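Local coordinates for protein alpha-1,6-mannanase (Bacteroides thetaiotaomicron, PDB 4V1S) that probably hydrolyses alpha-1,6-mannosidic linkages in mannan, as a glycoside hydrolase of family GH76 from a gut bacterium, at residues N44-W49 / M385-Y390; E52-I57 / V379-Y384. One frame throughout, in Å; residues are numbered along the deposited sequence. Where two conformers were deposited one is given.

Contact 1. Residues N44-W49 / M385-Y390; sequences NDYYTW and MRAANY
Apolar helix-to-helix packing joins the first turn of helix 46-61 to the C-terminal half of helix 374-394, bringing together regions near the two ends of the modelled chain in a buried seam. Tyr46 packs on Ala387 and Ala388, and Tyr47 on Ala388 and Met385; the backbones come close, with Tyr46 CA 5.0 Å from Ala388 CA. The methyl of Ala387 sits over one face of the Tyr46 ring in a CH-pi contact, its CB 3.7 Å from the ring centroid and 21° off the normal. Asn44 CB covers the opposite face near the rim, so the ring is clamped between the two, while its hydroxyl is hydrogen-bonded to Asn344 of helix 334-350. A leucine here, without flat ring or hydroxyl, would probably leave Asn344 OD1 without this mate and Ala387 CB and Asn44 CB without the ring between them. Tyr47 turns the other way, CG anti to the backbone N (chi1 -166°), which lays its ring alongside the bent Met385 chain. There the sulfur meets the ring edge, Met385 SD lying 3.8 Å from Tyr47 CE1, a Met-aromatic contact. Ala388 CB packs against the backbone of Tyr47, 3.7 Å from Tyr47 N. Beyond the seam, Tyr47 OH bonds to Glu101 and Trp102. Asp45 is the N-cap: Asp45 OD1 takes a weak bond from Thr48 N, and Thr48 OG1 donates to Asp45 OD2 at 2.7 Å, from above the carboxylate plane. The first long helix thus packs against the last, consistent with closure of the (alpha/alpha)6 barrel of GH76 enzymes.

Contact 2. Residues E52-I57 / V379-Y384; sequences ETLSVI and VAAYMY
Thr53 lays its methyl against Ala381 and sets its hydroxyl at the edge of the Tyr384 ring. The two branches divide the work: CG2 is anti to the backbone N and lies 4.0 Å from Ala381 CB, whereas OG1, anti to the carbonyl carbon (chi1 -49°), lies near the plane of the tyrosine ring, 3.3 Å from Tyr384 CE2. The Thr53 and Tyr384 side chains cross at about a right angle. Their polar ends find partners elsewhere, Thr53 OG1 with the carbonyl of Trp49 one turn back and Tyr384 OH with Tyr357 OH, so what joins the two residues here is packing.

Ala381 is the small residue on which the other helix converges. Leu54 CD2 comes within 3.9 Å of its CB, and Ile57 CD1 reaches it more loosely, at 4.4 Å. Leu54 also touches Leu87 of helix 81-97, which extends the apolar layer onto that helix. The segment axes approach to 9.2 Å and run nearly antiparallel, at 159°. Such an antiparallel pair of closely packed helices, here the first long helix and the last, is consistent with ring closure in the (alpha/alpha)6 barrel of this family.

Overall arrangement
Contacts 1 and 2 are successive levels of one interface between helix 46-61 and helix 374-394. Because the helices run in opposite directions, moving forward from 44-49 to 52-57 means moving back from 385-390 to 379-384. Their centres lie about 10 Å apart, and they meet directly where Tyr46 CB packs 3.4 Å from Tyr384 O. Trp49 O also packs 3.7 Å from Tyr384 CD2. The centre of contact 1 lies about 18 Å from the centre of the chain and that of contact 2 about 15 Å. Helices 81-97 and 334-350 border both levels. No ligand or catalytic residue is identified at either contact.

Contact 1. Residues N44-W49 / M385-Y390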
ATOM      1  N   ASN A  44     -15.414  13.375 -15.042  1.00 45.86           N
ATOM      2  CA  ASN A  44     -14.139  13.405 -14.338  1.00 30.62           C
ATOM      3  C   ASN A  44     -13.086  12.589 -15.054  1.00 28.30           C
ATOM      4  O   ASN A  44     -13.199  11.367 -15.204  1.00 27.08           O
ATOM      5  CB  ASN A  44     -14.262  12.867 -12.912  1.00 28.44           C
ATOM      6  CG  ASN A  44     -15.178  13.690 -12.053  1.00 27.68           C
ATOM      7  OD1 ASN A  44     -15.188  14.922 -12.105  1.00 42.45           O
ATOM      8  ND2 ASN A  44     -15.933  13.000 -11.209  1.00 33.33           N
ATOM      9  N   ASP A  45     -12.041  13.276 -15.464  1.00 23.23           N
ATOM     10  CA  ASP A  45     -11.025  12.664 -16.259  1.00 24.97           C
ATOM     11  C   ASP A  45      -9.909  12.224 -15.327  1.00 21.27           C
ATOM     12  O   ASP A  45      -8.871  12.877 -15.234  1.00 19.44           O
ATOM     13  CB  ASP A  45     -10.536  13.662 -17.286  1.00 25.39           C
ATOM     14  CG  ASP A  45      -9.633  13.052 -18.313  1.00 26.74           C
ATOM     15  OD1 ASP A  45      -9.298  11.849 -18.186  1.00 29.68           O
ATOM     16  OD2 ASP A  45      -9.262  13.800 -19.261  1.00 32.80           O
ATOM     17  N   TYR A  46     -10.138  11.107 -14.642  1.00 17.37           N
ATOM     18  CA  TYR A  46      -9.167  10.582 -13.675  1.00 15.82           C
ATOM     19  C   TYR A  46      -7.802  10.351 -14.279  1.00 13.09           C
ATOM     20  O   TYR A  46      -6.794  10.586 -13.635  1.00 15.47           O
ATOM     21  CB  TYR A  46      -9.670   9.274 -13.048  1.00 15.71           C
ATOM     22  CG  TYR A  46     -10.974   9.451 -12.302  1.00 16.30           C
ATOM     23  CD1 TYR A  46     -11.033  10.197 -11.141  1.00 18.24           C
ATOM     24  CD2 TYR A  46     -12.165   8.902 -12.795  1.00 21.43           C
ATOM     25  CE1 TYR A  46     -12.248  10.415 -10.481  1.00 17.66           C
ATOM     26  CE2 TYR A  46     -13.366   9.095 -12.140  1.00 23.68           C
ATOM     27  CZ  TYR A  46     -13.405   9.860 -10.984  1.00 19.81           C
ATOM     28  OH  TYR A  46     -14.590  10.055 -10.317  1.00 22.59           O
ATOM     29  N   TYR A  47      -7.761   9.862 -15.512  1.00 15.49           N
ATOM     30  CA  TYR A  47      -6.488   9.585 -16.157  1.00 15.35           C
ATOM     31  C   TYR A  47      -5.645  10.848 -16.333  1.00 17.01           C
ATOM     32  O   TYR A  47      -4.439  10.865 -16.018  1.00 18.98           O
ATOM     33  CB  TYR A  47      -6.761   8.947 -17.507  1.00 15.71           C
ATOM     34  CG  TYR A  47      -5.578   8.276 -18.193  1.00 18.55           C
ATOM     35  CD1 TYR A  47      -4.912   7.205 -17.601  1.00 17.34           C
ATOM     36  CD2 TYR A  47      -5.171   8.662 -19.448  1.00 20.39           C
ATOM     37  CE1 TYR A  47      -3.869   6.567 -18.233  1.00 20.44           C
ATOM     38  CE2 TYR A  47      -4.116   8.047 -20.095  1.00 25.99           C
ATOM     39  CZ  TYR A  47      -3.473   6.984 -19.483  1.00 22.97           C
ATOM     40  OH  TYR A  47      -2.447   6.341 -20.139  1.00 24.77           O
ATOM     41  N   THR A  48      -6.281  11.916 -16.812  1.00 19.00           N
ATOM     42  CA  THR A  48      -5.613  13.218 -16.877  1.00 20.80           C
ATOM     43  C   THR A  48      -5.190  13.725 -15.498  1.00 16.28           C
ATOM     44  O   THR A  48      -4.101  14.216 -15.325  1.00 17.97           O
ATOM     45  CB  THR A  48      -6.484  14.267 -17.601  1.00 18.89           C
ATOM     46  OG1 THR A  48      -6.585  13.839 -18.967  1.00 27.89           O
ATOM     47  CG2 THR A  48      -5.865  15.620 -17.554  1.00 23.28           C
ATOM     48  N   TRP A  49      -6.052  13.560 -14.507  1.00 15.22           N
ATOM     49  CA  TRP A  49      -5.701  13.978 -13.168  1.00 15.13           C
ATOM     50  C   TRP A  49      -4.448  13.269 -12.708  1.00 15.01           C
ATOM     51  O   TRP A  49      -3.602  13.876 -12.088  1.00 16.44           O
ATOM     52  CB  TRP A  49      -6.825  13.690 -12.170  1.00 13.69           C
ATOM     53  CG  TRP A  49      -8.079  14.458 -12.397  1.00 12.41           C
ATOM     54  CD1 TRP A  49      -8.306  15.401 -13.345  1.00 18.88           C
ATOM     55  CD2 TRP A  49      -9.288  14.325 -11.649  1.00 15.98           C
ATOM     56  NE1 TRP A  49      -9.604  15.867 -13.239  1.00 20.36           N
ATOM     57  CE2 TRP A  49     -10.224  15.226 -12.199  1.00 21.32           C
ATOM     58  CE3 TRP A  49      -9.664  13.550 -10.548  1.00 17.90           C
ATOM     59  CZ2 TRP A  49     -11.524  15.369 -11.680  1.00 23.59           C
ATOM     60  CZ3 TRP A  49     -10.960  13.680 -10.047  1.00 16.92           C
ATOM     61  CH2 TRP A  49     -11.870  14.582 -10.619  1.00 22.15           C
ATOM     62  N   MET A 385      -5.142   6.832 -10.914  1.00 13.87           N
ATOM     63  CA  MET A 385      -4.968   5.804 -11.905  1.00 12.29           C
ATOM     64  C   MET A 385      -5.945   4.637 -11.645  1.00 12.39           C
ATOM     65  O   MET A 385      -6.497   4.045 -12.586  1.00 14.82           O
ATOM     66  CB  MET A 385      -3.525   5.318 -11.947  1.00 14.08           C
ATOM     67  CG  MET A 385      -3.220   4.427 -13.138  1.00 12.43           C
ATOM     68  SD  MET A 385      -3.269   5.242 -14.713  1.00 17.82           S
ATOM     69  CE  MET A 385      -1.590   5.846 -14.836  1.00 19.18           C
ATOM     70  N   ARG A 386      -6.128   4.290 -10.371  1.00 14.21           N
ATOM     71  CA  ARG A 386      -7.120   3.275 -10.018  1.00 14.69           C
ATOM     72  C   ARG A 386      -8.525   3.641 -10.488  1.00 14.36           C
ATOM     73  O   ARG A 386      -9.247   2.829 -11.090  1.00 16.81           O
ATOM     74  CB  ARG A 386      -7.134   3.018  -8.529  1.00 14.43           C
ATOM     75  CG  ARG A 386      -5.859   2.387  -8.006  1.00 13.59           C
ATOM     76  CD  ARG A 386      -5.803   0.920  -8.331  1.00 16.40           C
ATOM     77  NE  ARG A 386      -6.466   0.138  -7.318  1.00 17.89           N
ATOM     78  CZ  ARG A 386      -7.049  -1.037  -7.478  1.00 15.03           C
ATOM     79  NH1 ARG A 386      -7.110  -1.587  -8.658  1.00 18.28           N
ATOM     80  NH2 ARG A 386      -7.554  -1.665  -6.421  1.00 17.85           N
ATOM     81  N   ALA A 387      -8.908   4.860 -10.202  1.00 13.15           N
ATOM     82  CA  ALA A 387     -10.205   5.379 -10.636  1.00 14.63           C
ATOM     83  C   ALA A 387     -10.329   5.355 -12.170  1.00 16.04           C
ATOM     84  O   ALA A 387     -11.352   4.987 -12.693  1.00 18.65           O
ATOM     85  CB  ALA A 387     -10.400   6.788 -10.105  1.00 17.38           C
ATOM     86  N   ALA A 388      -9.262   5.711 -12.873  1.00 17.06           N
ATOM     87  CA  ALA A 388      -9.263   5.663 -14.333  1.00 16.16           C
ATOM     88  C   ALA A 388      -9.523   4.246 -14.841  1.00 16.78           C
ATOM     89  O   ALA A 388     -10.269   4.039 -15.798  1.00 19.48           O
ATOM     90  CB  ALA A 388      -7.939   6.200 -14.864  1.00 16.73           C
ATOM     91  N   ASN A 389      -8.921   3.266 -14.180  1.00 17.92           N
ATOM     92  CA  ASN A 389      -9.080   1.874 -14.573  1.00 18.96           C
ATOM     93  C   ASN A 389     -10.521   1.418 -14.361  1.00 16.17           C
ATOM     94  O   ASN A 389     -11.102   0.795 -15.221  1.00 23.81           O
ATOM     95  CB  ASN A 389      -8.085   1.000 -13.799  1.00 20.26           C
ATOM     96  CG  ASN A 389      -8.014  -0.403 -14.323  1.00 23.69           C
ATOM     97  OD1 ASN A 389      -8.217  -0.647 -15.515  1.00 30.13           O
ATOM     98  ND2 ASN A 389      -7.729  -1.342 -13.446  1.00 26.30           N
ATOM     99  N   TYR A 390     -11.102   1.738 -13.204  1.00 17.86           N
ATOM    100  CA  TYR A 390     -12.479   1.324 -12.930  1.00 18.05           C
ATOM    101  C   TYR A 390     -13.516   2.071 -13.786  1.00 20.67           C
ATOM    102  O   TYR A 390     -14.543   1.502 -14.133  1.00 25.36           O
ATOM    103  CB  TYR A 390     -12.793   1.341 -11.433  1.00 17.37           C
ATOM    104  CG  TYR A 390     -12.258   0.107 -10.785  1.00 17.80           C
ATOM    105  CD1 TYR A 390     -10.940   0.049 -10.336  1.00 20.34           C
ATOM    106  CD2 TYR A 390     -13.050  -1.027 -10.678  1.00 18.85           C
ATOM    107  CE1 TYR A 390     -10.428  -1.085  -9.787  1.00 19.93           C
ATOM    108  CE2 TYR A 390     -12.564  -2.184 -10.123  1.00 18.76           C
ATOM    109  CZ  TYR A 390     -11.252  -2.231  -9.690  1.00 18.34           C
ATOM    110  OH  TYR A 390     -10.787  -3.395  -9.131  1.00 22.74           O
TER

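Contact 2. Residues E52-I57 / V379-Y384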
ATOM      1  N   GLU A  52      -1.466  14.748 -14.566  1.00 18.40           N
ATOM      2  CA  GLU A  52      -1.215  16.050 -13.984  1.00 16.86           C
ATOM      3  C   GLU A  52      -0.416  15.954 -12.687  1.00 17.88           C
ATOM      4  O   GLU A  52       0.540  16.716 -12.462  1.00 16.75           O
ATOM      5  CB  GLU A  52      -2.529  16.786 -13.783  1.00 17.31           C
ATOM      6  CG  GLU A  52      -3.129  17.295 -15.085  1.00 19.05           C
ATOM      7  CD  GLU A  52      -4.519  17.914 -14.918  1.00 21.87           C
ATOM      8  OE1 GLU A  52      -5.165  17.692 -13.873  1.00 24.21           O
ATOM      9  OE2 GLU A  52      -4.984  18.622 -15.846  1.00 24.37           O
ATOM     10  N   THR A  53      -0.848  15.049 -11.821  1.00 16.88           N
ATOM     11  CA  THR A  53      -0.232  14.868 -10.532  1.00 14.74           C
ATOM     12  C   THR A  53       1.231  14.419 -10.695  1.00 13.94           C
ATOM     13  O   THR A  53       2.124  14.945 -10.053  1.00 16.14           O
ATOM     14  CB  THR A  53      -0.999  13.863  -9.706  1.00 12.27           C
ATOM     15  OG1 THR A  53      -2.398  14.178  -9.725  1.00 15.87           O
ATOM     16  CG2 THR A  53      -0.494  13.844  -8.307  1.00 13.39           C
ATOM     17  N   LEU A  54       1.437  13.456 -11.569  1.00 13.04           N
ATOM     18  CA  LEU A  54       2.797  12.959 -11.849  1.00 15.43           C
ATOM     19  C   LEU A  54       3.711  14.044 -12.372  1.00 15.66           C
ATOM     20  O   LEU A  54       4.921  14.060 -12.077  1.00 16.05           O
ATOM     21  CB  LEU A  54       2.762  11.743 -12.791  1.00 15.49           C
ATOM     22  CG  LEU A  54       2.083  10.470 -12.248  1.00 16.91           C
ATOM     23  CD1 LEU A  54       1.873   9.445 -13.380  1.00 16.84           C
ATOM     24  CD2 LEU A  54       2.874   9.826 -11.112  1.00 14.01           C
ATOM     25  N   SER A  55       3.150  14.938 -13.170  1.00 15.12           N
ATOM     26  CA  SER A  55       3.933  16.027 -13.726  0.50 15.67           C
ATOM     27  C   SER A  55       4.423  16.939 -12.603  1.00 14.82           C
ATOM     28  O   SER A  55       5.580  17.381 -12.596  1.00 17.18           O
ATOM     29  CB  SER A  55       3.108  16.816 -14.744  0.50 16.47           C
ATOM     30  OG  SER A  55       3.859  17.876 -15.257  0.50 17.65           O
ATOM     31  N   VAL A  56       3.553  17.207 -11.637  1.00 14.93           N
ATOM     32  CA  VAL A  56       3.953  18.073 -10.519  1.00 15.18           C
ATOM     33  C   VAL A  56       4.947  17.396  -9.595  1.00 15.07           C
ATOM     34  O   VAL A  56       5.932  17.996  -9.180  1.00 16.33           O
ATOM     35  CB  VAL A  56       2.747  18.609  -9.751  1.00 15.71           C
ATOM     36  CG1 VAL A  56       3.173  19.505  -8.599  1.00 19.52           C
ATOM     37  CG2 VAL A  56       1.901  19.478 -10.701  1.00 20.26           C
ATOM     38  N   ILE A  57       4.705  16.133  -9.297  1.00 12.38           N
ATOM     39  CA  ILE A  57       5.688  15.331  -8.535  1.00 11.40           C
ATOM     40  C   ILE A  57       7.063  15.357  -9.195  1.00 13.53           C
ATOM     41  O   ILE A  57       8.067  15.533  -8.523  1.00 16.71           O
ATOM     42  CB  ILE A  57       5.231  13.871  -8.385  1.00 11.85           C
ATOM     43  CG1 ILE A  57       3.970  13.774  -7.525  1.00 13.82           C
ATOM     44  CG2 ILE A  57       6.310  12.990  -7.775  1.00 13.65           C
ATOM     45  CD1 ILE A  57       3.181  12.504  -7.775  1.00 13.51           C
ATOM     46  N   VAL A 379       0.499   8.955  -3.499  1.00 11.15           N
ATOM     47  CA  VAL A 379      -0.703   8.186  -3.187  1.00 10.65           C
ATOM     48  C   VAL A 379      -1.904   8.745  -3.951  1.00 10.31           C
ATOM     49  O   VAL A 379      -2.746   7.999  -4.385  1.00 11.11           O
ATOM     50  CB  VAL A 379      -0.948   8.070  -1.698  1.00 10.64           C
ATOM     51  CG1 VAL A 379      -1.168   9.426  -1.037  1.00  8.92           C
ATOM     52  CG2 VAL A 379      -2.091   7.133  -1.411  1.00 11.28           C
ATOM     53  N   ALA A 380      -1.975  10.070  -4.116  1.00 12.07           N
ATOM     54  CA  ALA A 380      -3.054  10.664  -4.910  1.00 13.19           C
ATOM     55  C   ALA A 380      -2.986  10.217  -6.372  1.00 11.68           C
ATOM     56  O   ALA A 380      -3.980   9.832  -6.941  1.00 14.26           O
ATOM     57  CB  ALA A 380      -3.036  12.172  -4.802  1.00 14.50           C
ATOM     58  N   ALA A 381      -1.792  10.236  -6.960  1.00 12.11           N
ATOM     59  CA  ALA A 381      -1.623   9.765  -8.313  1.00 13.67           C
ATOM     60  C   ALA A 381      -2.098   8.330  -8.462  1.00 11.88           C
ATOM     61  O   ALA A 381      -2.772   7.983  -9.436  1.00 11.47           O
ATOM     62  CB  ALA A 381      -0.169   9.898  -8.745  1.00 14.33           C
ATOM     63  N   TYR A 382      -1.753   7.486  -7.476  1.00 11.26           N
ATOM     64  CA  TYR A 382      -2.160   6.091  -7.491  1.00 11.54           C
ATOM     65  C   TYR A 382      -3.692   5.951  -7.481  1.00 10.68           C
ATOM     66  O   TYR A 382      -4.268   5.241  -8.316  1.00 11.22           O
ATOM     67  CB  TYR A 382      -1.507   5.357  -6.330  1.00 10.72           C
ATOM     68  CG  TYR A 382      -2.021   3.965  -6.064  1.00  9.44           C
ATOM     69  CD1 TYR A 382      -2.125   3.043  -7.083  1.00 12.19           C
ATOM     70  CD2 TYR A 382      -2.356   3.556  -4.775  1.00 12.22           C
ATOM     71  CE1 TYR A 382      -2.601   1.738  -6.842  1.00 13.48           C
ATOM     72  CE2 TYR A 382      -2.842   2.287  -4.519  1.00 12.64           C
ATOM     73  CZ  TYR A 382      -2.957   1.362  -5.545  1.00 11.80           C
ATOM     74  OH  TYR A 382      -3.451   0.118  -5.262  1.00 13.97           O
ATOM     75  N   MET A 383      -4.351   6.704  -6.604  1.00 11.95           N
ATOM     76  CA  MET A 383      -5.818   6.703  -6.576  1.00 11.58           C
ATOM     77  C   MET A 383      -6.426   7.145  -7.898  1.00 12.52           C
ATOM     78  O   MET A 383      -7.397   6.547  -8.385  1.00 13.82           O
ATOM     79  CB  MET A 383      -6.321   7.579  -5.468  1.00 12.79           C
ATOM     80  CG  MET A 383      -6.053   7.015  -4.092  1.00 13.81           C
ATOM     81  SD  MET A 383      -6.899   5.475  -3.684  1.00 15.34           S
ATOM     82  CE  MET A 383      -5.695   4.253  -4.144  1.00 18.20           C
ATOM     83  N   TYR A 384      -5.828   8.152  -8.513  1.00 11.95           N
ATOM     84  CA  TYR A 384      -6.375   8.605  -9.799  1.00 14.06           C
ATOM     85  C   TYR A 384      -6.264   7.547 -10.873  1.00 15.08           C
ATOM     86  O   TYR A 384      -7.166   7.402 -11.691  1.00 13.40           O
ATOM     87  CB  TYR A 384      -5.753   9.932 -10.271  1.00 12.79           C
ATOM     88  CG  TYR A 384      -5.994  11.111  -9.374  1.00 15.06           C
ATOM     89  CD1 TYR A 384      -7.205  11.282  -8.702  1.00 12.80           C
ATOM     90  CD2 TYR A 384      -4.998  12.071  -9.183  1.00 13.18           C
ATOM     91  CE1 TYR A 384      -7.384  12.340  -7.823  1.00 15.33           C
ATOM     92  CE2 TYR A 384      -5.196  13.197  -8.367  1.00 12.94           C
ATOM     93  CZ  TYR A 384      -6.402  13.312  -7.689  1.00 14.46           C
ATOM     94  OH  TYR A 384      -6.613  14.385  -6.869  1.00 15.59           O
TER